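PDB 6WPX: BlEst2, which probably hydrolyses ester bonds as a lipase-like esterase and, in the propeptide form described here, carries a C-terminal domain with autoinhibitory effects. Local coordinates for residues I50-G55 and A80-L85; K312-H317 and F381-D386. One frame throughout, in Å; residues are numbered along the deposited sequence.

Interaction 1. Residues I50-G55 and A80-L85; sequences IVFVHG and AAFIDL
Phe-52 and Phe-82 stand next to each other on neighbouring parallel strands, 50-53 and 80-83, which helix 69-75 joins into a beta-alpha-beta unit of the alpha/beta-hydrolase fold. Their planes lie 9° apart but are so displaced that little of one ring sits over the other, and they meet chiefly at CD2 of Phe-52 and CE2 of Phe-82, 3.4 Å from each other. Small Ala-80 fits at the edge of the Phe-52 ring, its CB 3.9 Å from CE2. On the other face of the sheet Val-51, Ala-81 and Ile-83 pack on helix 91-109; beta-branched Val-51 and Ile-83 suit an extended backbone. Further along, the strands separate, and a water fills in by donating to Phe-52 O (2.8 Å) and Ile-83 O. At the strand end His-54 has CG between its backbone N and carbonyl carbon (chi1 67°), and its ring reaches over to 80-85, where NE2 accepts Leu-85 N. ND1 turns back to donate to Gly-55 O at 2.8 Å, both partners lying close to the ring plane. A leucine in its place would probably leave the amide of Leu-85 without its acceptor and the Gly-55 carbonyl less firmly placed. The bond from Leu-85 N to His-54 NE2 is almost straight, at 169°.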
loop_
_atom_site.group_PDB
_atom_site.type_symbol
_atom_site.label_atom_id
_atom_site.label_comp_id
_atom_site.label_asym_id
_atom_site.label_seq_id
_atom_site.Cartn_x
_atom_site.Cartn_y
_atom_site.Cartn_z
ATOM N N ILE A 50 17.431 -11.994 -17.106
ATOM C CA ILE A 50 16.446 -11.321 -16.249
ATOM C C ILE A 50 17.142 -10.374 -15.315
ATOM O O ILE A 50 18.074 -10.773 -14.628
ATOM C CB ILE A 50 15.580 -12.327 -15.447
ATOM C CG1 ILE A 50 14.888 -13.362 -16.343
ATOM C CG2 ILE A 50 14.587 -11.589 -14.555
ATOM C CD1 ILE A 50 14.577 -14.664 -15.583
ATOM N N VAL A 51 16.642 -9.147 -15.227
ATOM C CA VAL A 51 17.113 -8.185 -14.236
ATOM C C VAL A 51 16.046 -8.144 -13.143
ATOM O O VAL A 51 14.896 -7.791 -13.410
ATOM C CB VAL A 51 17.414 -6.788 -14.820
ATOM C CG1 VAL A 51 17.770 -5.790 -13.705
ATOM C CG2 VAL A 51 18.532 -6.872 -15.840
ATOM N N PHE A 52 16.438 -8.523 -11.920
ATOM C CA PHE A 52 15.538 -8.544 -10.766
ATOM C C PHE A 52 15.613 -7.225 -10.048
ATOM O O PHE A 52 16.706 -6.766 -9.713
ATOM C CB PHE A 52 15.849 -9.734 -9.848
ATOM C CG PHE A 52 15.462 -11.055 -10.474
ATOM C CD1 PHE A 52 14.164 -11.559 -10.336
ATOM C CD2 PHE A 52 16.389 -11.801 -11.198
ATOM C CE1 PHE A 52 13.811 -12.787 -10.905
ATOM C CE2 PHE A 52 16.042 -13.051 -11.732
ATOM C CZ PHE A 52 14.754 -13.530 -11.584
ATOM N N VAL A 53 14.441 -6.576 -9.881
ATOM C CA VAL A 53 14.326 -5.238 -9.293
ATOM C C VAL A 53 13.530 -5.294 -7.990
ATOM O O VAL A 53 12.358 -5.672 -8.002
ATOM C CB VAL A 53 13.768 -4.198 -10.304
ATOM C CG1 VAL A 53 13.767 -2.779 -9.706
ATOM C CG2 VAL A 53 14.564 -4.214 -11.611
ATOM N N HIS A 54 14.190 -4.956 -6.870
ATOM C CA HIS A 54 13.587 -4.964 -5.534
ATOM C C HIS A 54 12.531 -3.845 -5.359
ATOM O O HIS A 54 12.400 -2.941 -6.198
ATOM C CB HIS A 54 14.668 -4.820 -4.455
ATOM C CG HIS A 54 15.336 -3.468 -4.486
ATOM N ND1 HIS A 54 14.759 -2.361 -3.886
ATOM C CD2 HIS A 54 16.483 -3.088 -5.094
ATOM C CE1 HIS A 54 15.594 -1.354 -4.116
ATOM N NE2 HIS A 54 16.641 -1.749 -4.849
ATOM N N GLY A 55 11.883 -3.862 -4.204
ATOM C CA GLY A 55 10.848 -2.897 -3.878
ATOM C C GLY A 55 11.246 -1.907 -2.817
ATOM O O GLY A 55 12.431 -1.726 -2.499
ATOM N N ALA A 80 20.991 -13.863 -15.275
ATOM C CA ALA A 80 20.281 -12.889 -14.466
ATOM C C ALA A 80 21.215 -11.863 -13.915
ATOM O O ALA A 80 22.419 -12.100 -13.850
ATOM C CB ALA A 80 19.546 -13.601 -13.319
ATOM N N ALA A 81 20.665 -10.711 -13.522
ATOM C CA ALA A 81 21.405 -9.615 -12.890
ATOM C C ALA A 81 20.507 -9.046 -11.793
ATOM O O ALA A 81 19.294 -9.213 -11.842
ATOM C CB ALA A 81 21.786 -8.545 -13.913
ATOM N N PHE A 82 21.111 -8.497 -10.756
ATOM C CA PHE A 82 20.378 -8.000 -9.587
ATOM C C PHE A 82 20.896 -6.618 -9.324
ATOM O O PHE A 82 22.104 -6.413 -9.366
ATOM C CB PHE A 82 20.638 -8.934 -8.373
ATOM C CG PHE A 82 20.276 -10.379 -8.669
ATOM C CD1 PHE A 82 21.190 -11.234 -9.275
ATOM C CD2 PHE A 82 19.001 -10.859 -8.397
ATOM C CE1 PHE A 82 20.834 -12.553 -9.605
ATOM C CE2 PHE A 82 18.648 -12.185 -8.702
ATOM C CZ PHE A 82 19.553 -13.013 -9.332
ATOM N N ILE A 83 19.998 -5.669 -9.073
ATOM C CA ILE A 83 20.374 -4.276 -8.883
ATOM C C ILE A 83 19.877 -3.704 -7.554
ATOM O O ILE A 83 18.810 -4.082 -7.061
ATOM C CB ILE A 83 19.874 -3.444 -10.111
ATOM C CG1 ILE A 83 20.432 -1.986 -10.083
ATOM C CG2 ILE A 83 18.316 -3.483 -10.234
ATOM C CD1 ILE A 83 20.328 -1.217 -11.352
ATOM N N ASP A 84 20.662 -2.779 -6.990
ATOM C CA ASP A 84 20.275 -2.025 -5.822
ATOM C C ASP A 84 19.895 -0.654 -6.365
ATOM O O ASP A 84 20.706 -0.010 -7.031
ATOM C CB ASP A 84 21.448 -1.831 -4.841
ATOM C CG ASP A 84 21.863 -3.065 -4.077
ATOM O OD1 ASP A 84 21.158 -4.075 -4.166
ATOM O OD2 ASP A 84 22.894 -3.008 -3.370
ATOM N N LEU A 85 18.666 -0.227 -6.112
ATOM C CA LEU A 85 18.203 1.120 -6.434
ATOM C C LEU A 85 18.077 1.786 -5.095
ATOM O O LEU A 85 18.497 1.189 -4.094
ATOM C CB LEU A 85 16.853 1.100 -7.178
ATOM C CG LEU A 85 16.822 0.381 -8.548
ATOM C CD1 LEU A 85 15.446 0.504 -9.179
ATOM C CD2 LEU A 85 17.902 0.948 -9.513
HETATM O O HOH W 1 17.062 -6.087 -7.021
#

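Interaction 2. Residues K312-H317 and F381-D386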
loop_
_atom_site.group_PDB
_atom_site.type_symbol
_atom_site.label_atom_id
_atom_site.label_comp_id
_atom_site.label_asym_id
_atom_site.label_seq_id
_atom_site.Cartn_x
_atom_site.Cartn_y
_atom_site.Cartn_z
ATOM N N LYS A 312 -20.755 -7.847 12.320
ATOM C CA LYS A 312 -20.361 -9.246 12.214
ATOM C C LYS A 312 -18.989 -9.472 12.845
ATOM O O LYS A 312 -18.749 -10.513 13.463
ATOM C CB LYS A 312 -20.373 -9.679 10.741
ATOM C CG LYS A 312 -20.348 -11.190 10.515
ATOM C CD LYS A 312 -21.657 -11.884 10.909
ATOM C CE LYS A 312 -21.680 -13.322 10.458
ATOM N NZ LYS A 312 -21.951 -13.440 9.001
ATOM N N GLU A 313 -18.099 -8.475 12.705
ATOM C CA GLU A 313 -16.740 -8.538 13.205
ATOM C C GLU A 313 -16.110 -7.173 13.239
ATOM O O GLU A 313 -16.356 -6.337 12.377
ATOM C CB GLU A 313 -15.873 -9.435 12.285
ATOM C CG GLU A 313 -14.518 -9.802 12.875
ATOM C CD GLU A 313 -13.612 -10.677 12.031
ATOM O OE1 GLU A 313 -13.640 -10.559 10.787
ATOM O OE2 GLU A 313 -12.828 -11.449 12.625
ATOM N N ILE A 314 -15.229 -6.983 14.209
ATOM C CA ILE A 314 -14.347 -5.840 14.290
ATOM C C ILE A 314 -12.937 -6.412 14.380
ATOM O O ILE A 314 -12.734 -7.458 14.993
ATOM C CB ILE A 314 -14.645 -4.814 15.444
ATOM C CG1 ILE A 314 -14.673 -5.479 16.841
ATOM C CG2 ILE A 314 -15.930 -3.997 15.175
ATOM C CD1 ILE A 314 -14.596 -4.508 18.046
ATOM N N THR A 315 -11.977 -5.732 13.755
ATOM C CA THR A 315 -10.553 -6.012 13.935
ATOM C C THR A 315 -10.084 -4.740 14.610
ATOM O O THR A 315 -10.564 -3.651 14.271
ATOM C CB THR A 315 -9.803 -6.475 12.686
ATOM O OG1 THR A 315 -9.523 -5.372 11.820
ATOM C CG2 THR A 315 -10.510 -7.636 11.936
ATOM N N VAL A 316 -9.250 -4.887 15.629
ATOM C CA VAL A 316 -8.818 -3.788 16.496
ATOM C C VAL A 316 -7.305 -3.798 16.518
ATOM O O VAL A 316 -6.695 -4.816 16.824
ATOM C CB VAL A 316 -9.440 -3.943 17.917
ATOM C CG1 VAL A 316 -9.102 -2.756 18.817
ATOM C CG2 VAL A 316 -10.948 -4.141 17.852
ATOM N N HIS A 317 -6.707 -2.677 16.133
ATOM C CA HIS A 317 -5.266 -2.571 16.008
ATOM C C HIS A 317 -4.709 -1.377 16.727
ATOM O O HIS A 317 -5.182 -0.261 16.516
ATOM C CB HIS A 317 -4.867 -2.486 14.515
ATOM C CG HIS A 317 -5.560 -3.499 13.683
ATOM N ND1 HIS A 317 -5.026 -4.758 13.497
ATOM C CD2 HIS A 317 -6.755 -3.432 13.061
ATOM C CE1 HIS A 317 -5.915 -5.422 12.782
ATOM N NE2 HIS A 317 -6.966 -4.665 12.490
ATOM N N PHE A 381 -4.356 4.033 16.119
ATOM C CA PHE A 381 -5.417 3.133 16.567
ATOM C C PHE A 381 -6.397 2.970 15.444
ATOM O O PHE A 381 -6.940 3.959 14.958
ATOM C CB PHE A 381 -6.112 3.717 17.825
ATOM C CG PHE A 381 -7.365 2.968 18.223
ATOM C CD1 PHE A 381 -7.357 1.578 18.356
ATOM C CD2 PHE A 381 -8.555 3.647 18.450
ATOM C CE1 PHE A 381 -8.517 0.885 18.702
ATOM C CE2 PHE A 381 -9.717 2.956 18.822
ATOM C CZ PHE A 381 -9.687 1.578 18.959
ATOM N N ILE A 382 -6.626 1.714 15.013
ATOM C CA ILE A 382 -7.509 1.455 13.878
ATOM C C ILE A 382 -8.455 0.329 14.199
ATOM O O ILE A 382 -8.044 -0.728 14.687
ATOM C CB ILE A 382 -6.706 1.155 12.562
ATOM C CG1 ILE A 382 -5.775 2.313 12.184
ATOM C CG2 ILE A 382 -7.613 0.767 11.369
ATOM C CD1 ILE A 382 -4.641 1.899 11.279
ATOM N N VAL A 383 -9.712 0.547 13.869
ATOM C CA VAL A 383 -10.760 -0.460 13.988
ATOM C C VAL A 383 -11.322 -0.686 12.590
ATOM O O VAL A 383 -11.653 0.282 11.909
ATOM C CB VAL A 383 -11.886 -0.072 14.992
ATOM C CG1 VAL A 383 -12.948 -1.176 15.092
ATOM C CG2 VAL A 383 -11.312 0.218 16.370
ATOM N N THR A 384 -11.449 -1.944 12.166
ATOM C CA THR A 384 -12.134 -2.211 10.900
ATOM C C THR A 384 -13.445 -2.870 11.287
ATOM O O THR A 384 -13.517 -3.506 12.335
ATOM C CB THR A 384 -11.309 -3.044 9.891
ATOM O OG1 THR A 384 -11.387 -4.409 10.284
ATOM C CG2 THR A 384 -9.854 -2.570 9.764
ATOM N N PHE A 385 -14.478 -2.695 10.472
ATOM C CA PHE A 385 -15.802 -3.237 10.743
ATOM C C PHE A 385 -16.304 -4.051 9.586
ATOM O O PHE A 385 -16.239 -3.616 8.423
ATOM C CB PHE A 385 -16.827 -2.109 10.979
ATOM C CG PHE A 385 -16.500 -1.130 12.085
ATOM C CD1 PHE A 385 -15.572 -0.107 11.882
ATOM C CD2 PHE A 385 -17.151 -1.202 13.314
ATOM C CE1 PHE A 385 -15.264 0.789 12.901
ATOM C CE2 PHE A 385 -16.843 -0.295 14.343
ATOM C CZ PHE A 385 -15.913 0.700 14.118
ATOM N N ASP A 386 -16.837 -5.225 9.921
ATOM C CA ASP A 386 -17.523 -6.069 8.952
ATOM C C ASP A 386 -19.006 -5.822 9.348
ATOM O O ASP A 386 -19.509 -6.392 10.315
ATOM C CB ASP A 386 -17.118 -7.547 9.082
ATOM C CG ASP A 386 -17.829 -8.448 8.074
ATOM O OD1 ASP A 386 -18.719 -7.948 7.350
ATOM O OD2 ASP A 386 -17.455 -9.629 7.972
HETATM O O HOH W 2 -13.589 -6.284 10.364
#
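Asp-386 meets two residues of 312-317 at once: Lys-312 N donates to Asp-386 O at 2.8 Å, Glu-313 N adds a weak bond to the same oxygen, and Asp-386 N returns a bond to Glu-313 O. Two residues facing one make a classic beta bulge. With CG anti to its backbone N (chi1 180°), Asp-386 lays its carboxylate alongside the Lys-312 chain, CG 3.9 Å from the lysine CB. The ammonium group leads away, its NZ 6.0 Å from Asp-386 OD2, too far for a salt bridge; charged residues suit this exposed end.

Inward the polar groups become buried and satisfy one another. Thr-315 and Thr-384 form a hydrogen-bonded antiparallel pair through their backbones, and on the same face the two side chains cross at an angle, bringing OG1 to OG1 at 2.6 Å. Thr-384 OG1 also holds a water, and Thr-315 OG1 bonds His-317 NE2 at 2.7 Å, so a short polar chain runs over both strands. ND1 of His-317 is hydrogen-bonded to Ser-356 OG, so with the NE2 bond the ring is held at both nitrogens. Its CD2 edge lies 3.4 Å from Ile-382 O, the oxygen that accepts His-317 N. Helix 218-224 packs on this face.

The opposite face is apolar: Ile-314 CG2 touches Phe-385 CD2 at 3.6 Å, and Val-316 CG1 lies at the edge of the Phe-381 ring. Phe-381 also reaches Phe-305 of another sheet, consistent with a beta sandwich in the C-terminal region, in which these two antiparallel strands are interior members of one sheet.

After the edge strand 34-36 the chain enters strand 50-53, passes through helix 69-75 and returns in strand 80-83, so interaction 1 closes a short loop of 24 residues inside the mixed sheet of the alpha/beta-hydrolase part. The chain completes that sheet before strand 313-320 begins. Interaction 2 then closes a longer loop of 63 residues, all strand and turn without helix, joining 313-320 to 377-386 in a five-stranded antiparallel sheet. The two loops follow in series, neither nesting nor crossing. They lie on opposite sides of the chain's centre, centres 38 Å apart, one parallel and one antiparallel, each tying together its own part of the protein.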